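Side-chain contacts in paenibacillus xanthan lyase (Paenibacillus, PDB 6F2P), which cleaves xanthan by beta-elimination, as a calcium-containing, multi-domain enzyme of polysaccharide lyase family 8: residues A[120-123]-A[124-127]; A[168-171]-A[172-175]; A[253-256]-A[257-260]. One frame throughout, in Å; residues are numbered along the deposited sequence. Where two conformers were deposited one is given.

Contact 1: A[120-123]-A[124-127]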
ATOM      1  N   TYR A 120     -16.422 -26.645  30.681  1.00 31.18           N
ATOM      2  CA  TYR A 120     -17.258 -25.516  31.047  1.00 26.22           C
ATOM      3  C   TYR A 120     -16.583 -24.206  30.704  1.00 19.80           C
ATOM      4  O   TYR A 120     -15.356 -24.131  30.610  1.00 25.62           O
ATOM      5  CB  TYR A 120     -17.604 -25.571  32.541  1.00 20.51           C
ATOM      6  CG  TYR A 120     -16.419 -25.796  33.445  1.00 18.00           C
ATOM      7  CD1 TYR A 120     -15.641 -24.727  33.883  1.00 20.13           C
ATOM      8  CD2 TYR A 120     -16.072 -27.074  33.861  1.00 18.48           C
ATOM      9  CE1 TYR A 120     -14.552 -24.927  34.713  1.00 20.52           C
ATOM     10  CE2 TYR A 120     -14.984 -27.287  34.693  1.00 18.12           C
ATOM     11  CZ  TYR A 120     -14.227 -26.211  35.113  1.00 21.28           C
ATOM     12  OH  TYR A 120     -13.144 -26.418  35.940  1.00 19.28           O
ATOM     13  N   GLN A 121     -17.400 -23.181  30.503  1.00 15.10           N
ATOM     14  CA  GLN A 121     -16.906 -21.848  30.198  1.00 21.64           C
ATOM     15  C   GLN A 121     -16.006 -21.781  28.939  1.00 21.81           C
ATOM     16  O   GLN A 121     -16.370 -22.295  27.876  1.00 17.08           O
ATOM     17  CB  GLN A 121     -16.212 -21.249  31.426  1.00 17.00           C
ATOM     18  CG  GLN A 121     -16.292 -19.730  31.494  1.00 15.26           C
ATOM     19  CD  GLN A 121     -14.952 -19.091  31.770  1.00 22.46           C
ATOM     20  OE1 GLN A 121     -13.905 -19.738  31.663  1.00 23.60           O
ATOM     21  NE2 GLN A 121     -14.974 -17.811  32.134  1.00 19.32           N
ATOM     22  N   ASN A 122     -14.839 -21.153  29.073  1.00 20.37           N
ATOM     23  CA  ASN A 122     -14.007 -20.784  27.924  1.00 23.50           C
ATOM     24  C   ASN A 122     -13.269 -21.948  27.246  1.00 22.51           C
ATOM     25  O   ASN A 122     -12.490 -22.663  27.873  1.00 24.18           O
ATOM     26  CB  ASN A 122     -13.032 -19.673  28.324  1.00 19.28           C
ATOM     27  CG  ASN A 122     -12.222 -19.143  27.148  1.00 21.85           C
ATOM     28  OD1 ASN A 122     -12.504 -19.438  25.986  1.00 28.34           O
ATOM     29  ND2 ASN A 122     -11.205 -18.343  27.454  1.00 23.78           N
ATOM     30  N   TRP A 123     -13.515 -22.110  25.950  1.00 16.50           N
ATOM     31  CA  TRP A 123     -13.027 -23.261  25.197  1.00 18.10           C
ATOM     32  C   TRP A 123     -11.503 -23.310  25.109  1.00 19.09           C
ATOM     33  O   TRP A 123     -10.896 -24.381  25.110  1.00 19.81           O
ATOM     34  CB  TRP A 123     -13.600 -23.220  23.781  1.00 19.45           C
ATOM     35  CG  TRP A 123     -13.004 -22.118  22.939  1.00 20.85           C
ATOM     36  CD1 TRP A 123     -13.418 -20.820  22.875  1.00 20.58           C
ATOM     37  CD2 TRP A 123     -11.872 -22.221  22.060  1.00 23.03           C
ATOM     38  NE1 TRP A 123     -12.622 -20.110  22.006  1.00 23.93           N
ATOM     39  CE2 TRP A 123     -11.666 -20.945  21.495  1.00 20.20           C
ATOM     40  CE3 TRP A 123     -11.016 -23.267  21.696  1.00 21.64           C
ATOM     41  CZ2 TRP A 123     -10.636 -20.686  20.587  1.00 21.62           C
ATOM     42  CZ3 TRP A 123      -9.994 -23.008  20.794  1.00 24.24           C
ATOM     43  CH2 TRP A 123      -9.814 -21.727  20.250  1.00 24.77           C
ATOM     44  N   TRP A 124     -10.892 -22.138  25.036  1.00 20.22           N
ATOM     45  CA  TRP A 124      -9.476 -22.026  24.745  1.00 18.08           C
ATOM     46  C   TRP A 124      -8.602 -22.792  25.741  1.00 18.28           C
ATOM     47  O   TRP A 124      -7.602 -23.409  25.365  1.00 16.36           O
ATOM     48  CB  TRP A 124      -9.078 -20.551  24.692  1.00 16.53           C
ATOM     49  CG  TRP A 124      -7.714 -20.347  24.175  1.00 16.70           C
ATOM     50  CD1 TRP A 124      -7.352 -20.184  22.872  1.00 17.47           C
ATOM     51  CD2 TRP A 124      -6.507 -20.310  24.938  1.00 15.58           C
ATOM     52  NE1 TRP A 124      -5.992 -20.042  22.776  1.00 17.99           N
ATOM     53  CE2 TRP A 124      -5.448 -20.114  24.031  1.00 16.32           C
ATOM     54  CE3 TRP A 124      -6.219 -20.420  26.300  1.00 17.56           C
ATOM     55  CZ2 TRP A 124      -4.122 -20.022  24.440  1.00 14.82           C
ATOM     56  CZ3 TRP A 124      -4.894 -20.329  26.706  1.00 19.85           C
ATOM     57  CH2 TRP A 124      -3.863 -20.134  25.776  1.00 16.44           C
ATOM     58  N   HIS A 125      -8.983 -22.761  27.012  1.00 18.52           N
ATOM     59  CA  HIS A 125      -8.178 -23.412  28.043  1.00 19.11           C
ATOM     60  C   HIS A 125      -8.249 -24.942  27.964  1.00 18.48           C
ATOM     61  O   HIS A 125      -7.293 -25.638  28.318  1.00 13.84           O
ATOM     62  CB  HIS A 125      -8.557 -22.897  29.427  1.00 16.13           C
ATOM     63  CG  HIS A 125      -8.352 -21.423  29.587  1.00 16.53           C
ATOM     64  ND1 HIS A 125      -7.100 -20.850  29.630  1.00 13.59           N
ATOM     65  CD2 HIS A 125      -9.236 -20.404  29.688  1.00 18.89           C
ATOM     66  CE1 HIS A 125      -7.221 -19.541  29.760  1.00 14.43           C
ATOM     67  NE2 HIS A 125      -8.508 -19.243  29.793  1.00 18.90           N
ATOM     68  N   TRP A 126      -9.364 -25.457  27.458  1.00 15.78           N
ATOM     69  CA  TRP A 126      -9.525 -26.895  27.297  1.00 15.57           C
ATOM     70  C   TRP A 126      -8.762 -27.412  26.082  1.00 19.71           C
ATOM     71  O   TRP A 126      -8.102 -28.451  26.142  1.00 19.74           O
ATOM     72  CB  TRP A 126     -11.011 -27.258  27.200  1.00 20.28           C
ATOM     73  CG  TRP A 126     -11.769 -26.871  28.441  1.00 22.39           C
ATOM     74  CD1 TRP A 126     -12.560 -25.773  28.612  1.00 21.33           C
ATOM     75  CD2 TRP A 126     -11.772 -27.567  29.695  1.00 22.88           C
ATOM     76  NE1 TRP A 126     -13.067 -25.748  29.888  1.00 24.21           N
ATOM     77  CE2 TRP A 126     -12.596 -26.838  30.575  1.00 25.87           C
ATOM     78  CE3 TRP A 126     -11.165 -28.741  30.158  1.00 23.90           C
ATOM     79  CZ2 TRP A 126     -12.830 -27.244  31.886  1.00 20.92           C
ATOM     80  CZ3 TRP A 126     -11.401 -29.143  31.466  1.00 21.24           C
ATOM     81  CH2 TRP A 126     -12.222 -28.395  32.311  1.00 19.03           C
ATOM     82  N   GLN A 127      -8.822 -26.668  24.985  1.00 18.58           N
ATOM     83  CA  GLN A 127      -8.324 -27.179  23.715  1.00 17.66           C
ATOM     84  C   GLN A 127      -6.890 -26.764  23.384  1.00 18.42           C
ATOM     85  O   GLN A 127      -6.238 -27.384  22.547  1.00 16.92           O
ATOM     86  CB  GLN A 127      -9.275 -26.776  22.589  1.00 17.40           C
ATOM     87  CG  GLN A 127     -10.722 -27.162  22.858  1.00 17.22           C
ATOM     88  CD  GLN A 127     -11.633 -26.911  21.675  1.00 19.21           C
ATOM     89  OE1 GLN A 127     -12.829 -26.722  21.840  1.00 21.77           O
ATOM     90  NE2 GLN A 127     -11.067 -26.914  20.473  1.00 18.77           N
TER

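Contact 2: A[168-171]-A[172-175]. With CA (calcium ion), chain F.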
ATOM      1  N   GLY A 168      -5.867 -18.990  11.541  1.00 21.74           N
ATOM      2  CA  GLY A 168      -4.809 -18.192  12.136  1.00 20.44           C
ATOM      3  C   GLY A 168      -4.071 -18.841  13.292  1.00 19.27           C
ATOM      4  O   GLY A 168      -3.696 -20.009  13.221  1.00 20.61           O
ATOM      5  N   ALA A 169      -3.880 -18.084  14.369  1.00 19.71           N
ATOM      6  CA  ALA A 169      -3.109 -18.566  15.512  1.00 24.33           C
ATOM      7  C   ALA A 169      -3.758 -19.762  16.240  1.00 25.26           C
ATOM      8  O   ALA A 169      -3.063 -20.617  16.788  1.00 22.29           O
ATOM      9  CB  ALA A 169      -2.824 -17.429  16.474  1.00 20.46           C
ATOM     10  N   ASN A 170      -5.080 -19.839  16.244  1.00 19.46           N
ATOM     11  CA  ASN A 170      -5.721 -21.004  16.833  1.00 20.86           C
ATOM     12  C   ASN A 170      -5.346 -22.256  16.070  1.00 21.79           C
ATOM     13  O   ASN A 170      -5.150 -23.329  16.653  1.00 16.97           O
ATOM     14  CB  ASN A 170      -7.239 -20.858  16.838  1.00 21.90           C
ATOM     15  CG  ASN A 170      -7.712 -19.790  17.779  1.00 23.95           C
ATOM     16  OD1 ASN A 170      -7.048 -19.470  18.776  1.00 27.21           O
ATOM     17  ND2 ASN A 170      -8.878 -19.233  17.481  1.00 23.75           N
ATOM     18  N   ARG A 171      -5.262 -22.109  14.753  1.00 19.92           N
ATOM     19  CA  ARG A 171      -4.960 -23.235  13.897  1.00 15.75           C
ATOM     20  C   ARG A 171      -3.539 -23.697  14.152  1.00 17.10           C
ATOM     21  O   ARG A 171      -3.263 -24.896  14.189  1.00 15.61           O
ATOM     22  CB  ARG A 171      -5.126 -22.854  12.441  1.00 16.53           C
ATOM     23  CG  ARG A 171      -4.804 -23.989  11.492  1.00 15.11           C
ATOM     24  CD  ARG A 171      -5.141 -23.638  10.057  1.00 14.54           C
ATOM     25  NE  ARG A 171      -5.037 -24.822   9.229  1.00 14.20           N
ATOM     26  CZ  ARG A 171      -6.063 -25.604   8.916  1.00 16.11           C
ATOM     27  NH1 ARG A 171      -5.866 -26.681   8.166  1.00 12.63           N
ATOM     28  NH2 ARG A 171      -7.284 -25.304   9.344  1.00 14.59           N
ATOM     29  N   LEU A 172      -2.643 -22.734  14.332  1.00 16.04           N
ATOM     30  CA  LEU A 172      -1.257 -23.036  14.652  1.00 17.85           C
ATOM     31  C   LEU A 172      -1.187 -23.825  15.950  1.00 21.63           C
ATOM     32  O   LEU A 172      -0.547 -24.879  16.023  1.00 20.31           O
ATOM     33  CB  LEU A 172      -0.452 -21.749  14.790  1.00 17.69           C
ATOM     34  CG  LEU A 172       0.959 -21.927  15.343  1.00 21.02           C
ATOM     35  CD1 LEU A 172       1.753 -22.878  14.467  1.00 19.26           C
ATOM     36  CD2 LEU A 172       1.648 -20.582  15.425  1.00 23.60           C
ATOM     37  N   TRP A 173      -1.863 -23.310  16.970  1.00 20.60           N
ATOM     38  CA  TRP A 173      -1.849 -23.936  18.280  1.00 19.65           C
ATOM     39  C   TRP A 173      -2.494 -25.305  18.255  1.00 16.17           C
ATOM     40  O   TRP A 173      -2.044 -26.215  18.950  1.00 14.97           O
ATOM     41  CB  TRP A 173      -2.539 -23.045  19.296  1.00 25.24           C
ATOM     42  CG  TRP A 173      -1.826 -21.767  19.460  1.00 26.01           C
ATOM     43  CD1 TRP A 173      -0.484 -21.562  19.351  1.00 24.85           C
ATOM     44  CD2 TRP A 173      -2.409 -20.493  19.739  1.00 32.71           C
ATOM     45  NE1 TRP A 173      -0.189 -20.239  19.555  1.00 29.32           N
ATOM     46  CE2 TRP A 173      -1.355 -19.558  19.796  1.00 40.12           C
ATOM     47  CE3 TRP A 173      -3.724 -20.050  19.952  1.00 33.76           C
ATOM     48  CZ2 TRP A 173      -1.572 -18.202  20.065  1.00 41.64           C
ATOM     49  CZ3 TRP A 173      -3.940 -18.699  20.214  1.00 30.68           C
ATOM     50  CH2 TRP A 173      -2.868 -17.794  20.267  1.00 30.92           C
ATOM     51  N   GLU A 174      -3.554 -25.446  17.469  1.00 15.47           N
ATOM     52  CA  GLU A 174      -4.135 -26.759  17.228  1.00 15.13           C
ATOM     53  C   GLU A 174      -3.025 -27.682  16.754  1.00 17.23           C
ATOM     54  O   GLU A 174      -2.849 -28.789  17.275  1.00 16.40           O
ATOM     55  CB  GLU A 174      -5.221 -26.686  16.153  1.00 16.80           C
ATOM     56  CG  GLU A 174      -6.579 -26.219  16.624  1.00 12.81           C
ATOM     57  CD  GLU A 174      -7.581 -26.151  15.484  1.00 20.51           C
ATOM     58  OE1 GLU A 174      -7.281 -25.505  14.461  1.00 23.80           O
ATOM     59  OE2 GLU A 174      -8.666 -26.750  15.599  1.00 25.53           O
ATOM     60  N   SER A 175      -2.262 -27.190  15.782  1.00 14.51           N
ATOM     61  CA  SER A 175      -1.244 -27.988  15.116  1.00 13.42           C
ATOM     62  C   SER A 175      -0.123 -28.353  16.061  1.00 12.15           C
ATOM     63  O   SER A 175       0.288 -29.505  16.082  1.00 17.36           O
ATOM     64  CB  SER A 175      -0.689 -27.266  13.879  1.00 18.42           C
ATOM     65  OG  SER A 175      -1.736 -26.884  13.005  1.00 12.84           O
TER
HETATM   66 CA    CA F1105      -9.432 -28.568  17.111  1.00 16.74          CA
HETATM   67  O   HOH W   1     -10.863 -30.507  16.605  1.00 13.74           O
HETATM   68  O   HOH W   2      -9.485 -26.372  18.407  1.00 16.79           O
HETATM   69  O   HOH W   3     -10.827 -28.981  19.092  1.00 12.09           O
HETATM   70  O   HOH W   4     -11.530 -27.766  16.548  1.00 14.57           O

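Contact 3: A[253-256]-A[257-260]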
ATOM      1  N   ASP A 253       5.993 -28.939   2.571  1.00 13.15           N
ATOM      2  CA  ASP A 253       5.267 -27.939   1.790  1.00 14.01           C
ATOM      3  C   ASP A 253       6.255 -26.902   1.234  1.00 17.45           C
ATOM      4  O   ASP A 253       7.031 -26.322   1.980  1.00 21.62           O
ATOM      5  CB  ASP A 253       4.222 -27.276   2.688  1.00 12.15           C
ATOM      6  CG  ASP A 253       3.217 -26.433   1.922  1.00 22.07           C
ATOM      7  OD1 ASP A 253       3.548 -25.915   0.825  1.00 17.59           O
ATOM      8  OD2 ASP A 253       2.083 -26.279   2.439  1.00 19.44           O
ATOM      9  N   PRO A 254       6.264 -26.699  -0.090  1.00 19.06           N
ATOM     10  CA  PRO A 254       7.245 -25.771  -0.667  1.00 20.10           C
ATOM     11  C   PRO A 254       7.063 -24.352  -0.138  1.00 18.93           C
ATOM     12  O   PRO A 254       8.020 -23.566  -0.085  1.00 17.77           O
ATOM     13  CB  PRO A 254       6.930 -25.819  -2.165  1.00 12.35           C
ATOM     14  CG  PRO A 254       6.255 -27.117  -2.362  1.00 19.46           C
ATOM     15  CD  PRO A 254       5.458 -27.366  -1.128  1.00 18.74           C
ATOM     16  N   ASN A 255       5.836 -24.040   0.264  1.00 14.23           N
ATOM     17  CA  ASN A 255       5.535 -22.750   0.864  1.00 15.48           C
ATOM     18  C   ASN A 255       6.299 -22.458   2.164  1.00 17.72           C
ATOM     19  O   ASN A 255       6.337 -21.319   2.626  1.00 21.44           O
ATOM     20  CB  ASN A 255       4.034 -22.609   1.092  1.00 14.76           C
ATOM     21  CG  ASN A 255       3.262 -22.396  -0.199  1.00 12.92           C
ATOM     22  OD1 ASN A 255       3.795 -21.887  -1.188  1.00 25.23           O
ATOM     23  ND2 ASN A 255       1.995 -22.772  -0.190  1.00 15.08           N
ATOM     24  N   LYS A 256       6.920 -23.475   2.746  1.00 14.93           N
ATOM     25  CA  LYS A 256       7.705 -23.278   3.953  1.00 15.69           C
ATOM     26  C   LYS A 256       8.822 -22.263   3.741  1.00 19.15           C
ATOM     27  O   LYS A 256       9.265 -21.612   4.694  1.00 17.87           O
ATOM     28  CB  LYS A 256       8.272 -24.606   4.473  1.00 15.23           C
ATOM     29  CG  LYS A 256       9.364 -25.221   3.613  1.00 21.32           C
ATOM     30  CD  LYS A 256       9.872 -26.541   4.194  1.00 26.90           C
ATOM     31  CE  LYS A 256      10.706 -27.328   3.175  1.00 29.68           C
ATOM     32  NZ  LYS A 256      12.094 -26.803   3.033  1.00 28.61           N
ATOM     33  N   ASN A 257       9.261 -22.123   2.496  0.60 18.91           N
ATOM     34  CA  ASN A 257      10.323 -21.185   2.184  0.60 18.42           C
ATOM     35  C   ASN A 257       9.855 -19.722   2.334  0.60 19.72           C
ATOM     36  O   ASN A 257      10.673 -18.813   2.490  0.60 19.41           O
ATOM     37  CB  ASN A 257      10.922 -21.501   0.806  0.60 18.92           C
ATOM     38  CG  ASN A 257      11.424 -22.955   0.700  0.60 22.24           C
ATOM     39  OD1 ASN A 257      12.245 -23.412   1.507  0.60 15.90           O
ATOM     40  ND2 ASN A 257      10.912 -23.685  -0.291  0.60 21.00           N
ATOM     41  N   ASN A 258       8.538 -19.515   2.334  1.00 18.35           N
ATOM     42  CA  ASN A 258       7.947 -18.209   2.617  1.00 17.34           C
ATOM     43  C   ASN A 258       8.262 -17.747   4.036  1.00 21.26           C
ATOM     44  O   ASN A 258       8.431 -16.544   4.296  1.00 21.28           O
ATOM     45  CB  ASN A 258       6.429 -18.243   2.423  1.00 18.34           C
ATOM     46  CG  ASN A 258       6.030 -18.601   1.004  1.00 19.45           C
ATOM     47  OD1 ASN A 258       6.867 -18.625   0.102  1.00 30.74           O
ATOM     48  ND2 ASN A 258       4.741 -18.864   0.796  1.00 17.85           N
ATOM     49  N   VAL A 259       8.350 -18.710   4.951  1.00 16.96           N
ATOM     50  CA  VAL A 259       8.651 -18.413   6.347  1.00 18.88           C
ATOM     51  C   VAL A 259      10.042 -17.796   6.468  1.00 16.19           C
ATOM     52  O   VAL A 259      10.272 -16.934   7.303  1.00 17.95           O
ATOM     53  CB  VAL A 259       8.537 -19.671   7.238  1.00 14.77           C
ATOM     54  CG1 VAL A 259       8.881 -19.349   8.683  1.00  9.99           C
ATOM     55  CG2 VAL A 259       7.141 -20.258   7.139  1.00 10.03           C
ATOM     56  N   TYR A 260      10.971 -18.224   5.621  1.00 16.33           N
ATOM     57  CA  TYR A 260      12.303 -17.630   5.639  1.00 15.86           C
ATOM     58  C   TYR A 260      12.258 -16.223   5.047  1.00 18.21           C
ATOM     59  O   TYR A 260      12.890 -15.309   5.568  1.00 17.02           O
ATOM     60  CB  TYR A 260      13.320 -18.528   4.932  1.00 13.68           C
ATOM     61  CG  TYR A 260      13.391 -19.892   5.573  1.00 20.72           C
ATOM     62  CD1 TYR A 260      14.221 -20.128   6.658  1.00 18.69           C
ATOM     63  CD2 TYR A 260      12.586 -20.934   5.125  1.00 23.40           C
ATOM     64  CE1 TYR A 260      14.259 -21.366   7.268  1.00 25.22           C
ATOM     65  CE2 TYR A 260      12.619 -22.174   5.731  1.00 19.33           C
ATOM     66  CZ  TYR A 260      13.461 -22.385   6.797  1.00 19.91           C
ATOM     67  OH  TYR A 260      13.506 -23.620   7.397  1.00 21.47           O
TER
HETATM   68  O   HOH W   5      12.614 -26.139   6.018  1.00 17.35           O

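Contact 1: A[120-123]-A[124-127]
Tyr-120 and Trp-126 meet as a T-shaped pair. The edge of the Trp-126 six-membered ring points at the face of Tyr-120, with the planes at 80° and CZ2 of Trp-126 3.5 Å from CE2 of Tyr-120. The indole is also tied at its polar edge: Trp-126 NE1 donates to Tyr-120 O at 2.9 Å, with the acceptor near the indole plane. Face contact and hydrogen bond together fix how Trp-126 is turned.

In a second edge-to-face pair the edge of Trp-124 points at the face of Trp-123, planes at 76°. The Trp-123 indole folds back over its backbone because CG sits between N and C (chi1 71°). Its face therefore lies over the start of Trp-124, and Trp-124 CA makes a CH-pi contact 3.9 Å from the centroid of the six-membered ring. Gln-127 brings its amide to the edge of Trp-123, CD lying 3.7 Å from CE3. A serine in place of Trp-123 would probably leave the edge of Trp-124 and the Gln-127 amide without the ring they pack on.

Asn-122 is the N-cap: its OD1 accepts from Trp-124 N at 3.3 Å, the donor standing above the amide plane. Residues 120-123 end the loop after helix 95-111, and 124-127 lie in the first turn of helix 123-141. Trp-124, His-125 and Trp-126 pack against helix 68-85, where His-125 ND1 is hydrogen-bonded to Thr-71 OG1.

Contact 2: A[168-171]-A[172-175]
Ala-169 and Trp-173 stand one turn apart at the start of helix 168-184, in the alpha-helical N-terminal domain of this family 8 lyase. Backbone bonds from i+4 to i run through the turn, from Leu-172 N to Gly-168 O up to Ser-175 N to Arg-171 O.

The apolar contact is a CH-pi one. Ala-169 CB lies over the face of the Trp-173 six-membered ring, 3.9 Å from its centroid and 16° off the normal. The indole lies back along the helix, with CG anti to the carbonyl carbon (chi1 -63°). Ala-169 O lies over the same face, toward the rim, 3.0 Å from Trp-173 CD2. Asn-170 OD1 approaches the same indole obliquely, 3.5 Å from CZ3.

Arg-171 and Glu-174 make no salt bridge; each has polar partners outside the two segments. Arg-171 is extended and gives NE to Gly-197 O and NH2 to Met-166 O. Glu-174 OE1 passes 3.3 Å from Arg-171 CA and accepts from Met-166 N. The bound calcium would probably keep this carboxylate ionised; the Arg-171 guanidinium, not in contact, may add a little.

Metal binding uses the other oxygen. Glu-174 OE2 binds calcium at 2.5 Å, with four waters, Gln-161 and Ser-163 as further ligands.

Ser-175 folds its hydroxyl back on the helix. OG donates to Arg-171 O at 2.8 Å, from the opposite face of that carbonyl plane to Ser-175 N.

Contact 3: A[253-256]-A[257-260]
The chain makes a type I beta turn from Asp-253 to Lys-256 and winds straight on into helix 256-267, with Asn-257 N on Pro-254 O at 3.2 Å and Asn-258 N on Asn-255 O at 2.9 Å. Val-259 N follows on Lys-256 O.

Asn-255 and Asn-258 lie side by side and point the same way. Their amide planes are 30° apart, and Asn-255 OD1 is 3.7 Å from Asn-258 ND2. The two amides only pack; Asn-258 ND2 has a weak hydrogen bond with Leu-202 O instead.

Lys-256 rises from the helix start with CG between N and C (chi1 70°), then bends at its last torsion. The bend brings NZ alongside Asn-257, 3.7 Å from OD1 in one of its two conformers, and a water spans the gap to Tyr-260. It accepts from Lys-256 NZ at 3.1 Å and is 3.0 Å from Tyr-260 OH. The same hydroxyl bonds to Thr-309. Nearer the backbone, Tyr-260 CD2 packs 3.4 Å from Lys-256 O, oblique to the ring. Val-259 turns CG2 to the same carbonyl and packs on Ile-237 and Leu-306 of adjoining helices.

Asp-253 OD1 accepts from Asn-255 N at 3.0 Å, from above the carboxylate plane. This is an Asx turn laid over a type I turn, a common lead-in to a helix; here it starts helix 256-267 of the alpha-helical domain.

Overall arrangement
The three contacts follow in series along the N-terminal alpha-helical domain; none nests in or crosses another. Contact 1 closes the turn from the loop after helix 95-111 into helix 123-141. Contact 2 opens helix 168-184, and contact 3 ends the loop after helix 229-244 and opens helix 256-267. Contacts 1 and 2 touch: Trp-124 NE1 is 3.5 Å from Trp-173 CZ3, and Trp-123 packs on Asn-170, so helices 123-141 and 168-184 are joined at their N-terminal ends. Contact 3 stands apart, its centre about 17 Å from that of contact 2. Helix 229-244 links those two, since Leu-172 and Val-259 both pack on Ile-237.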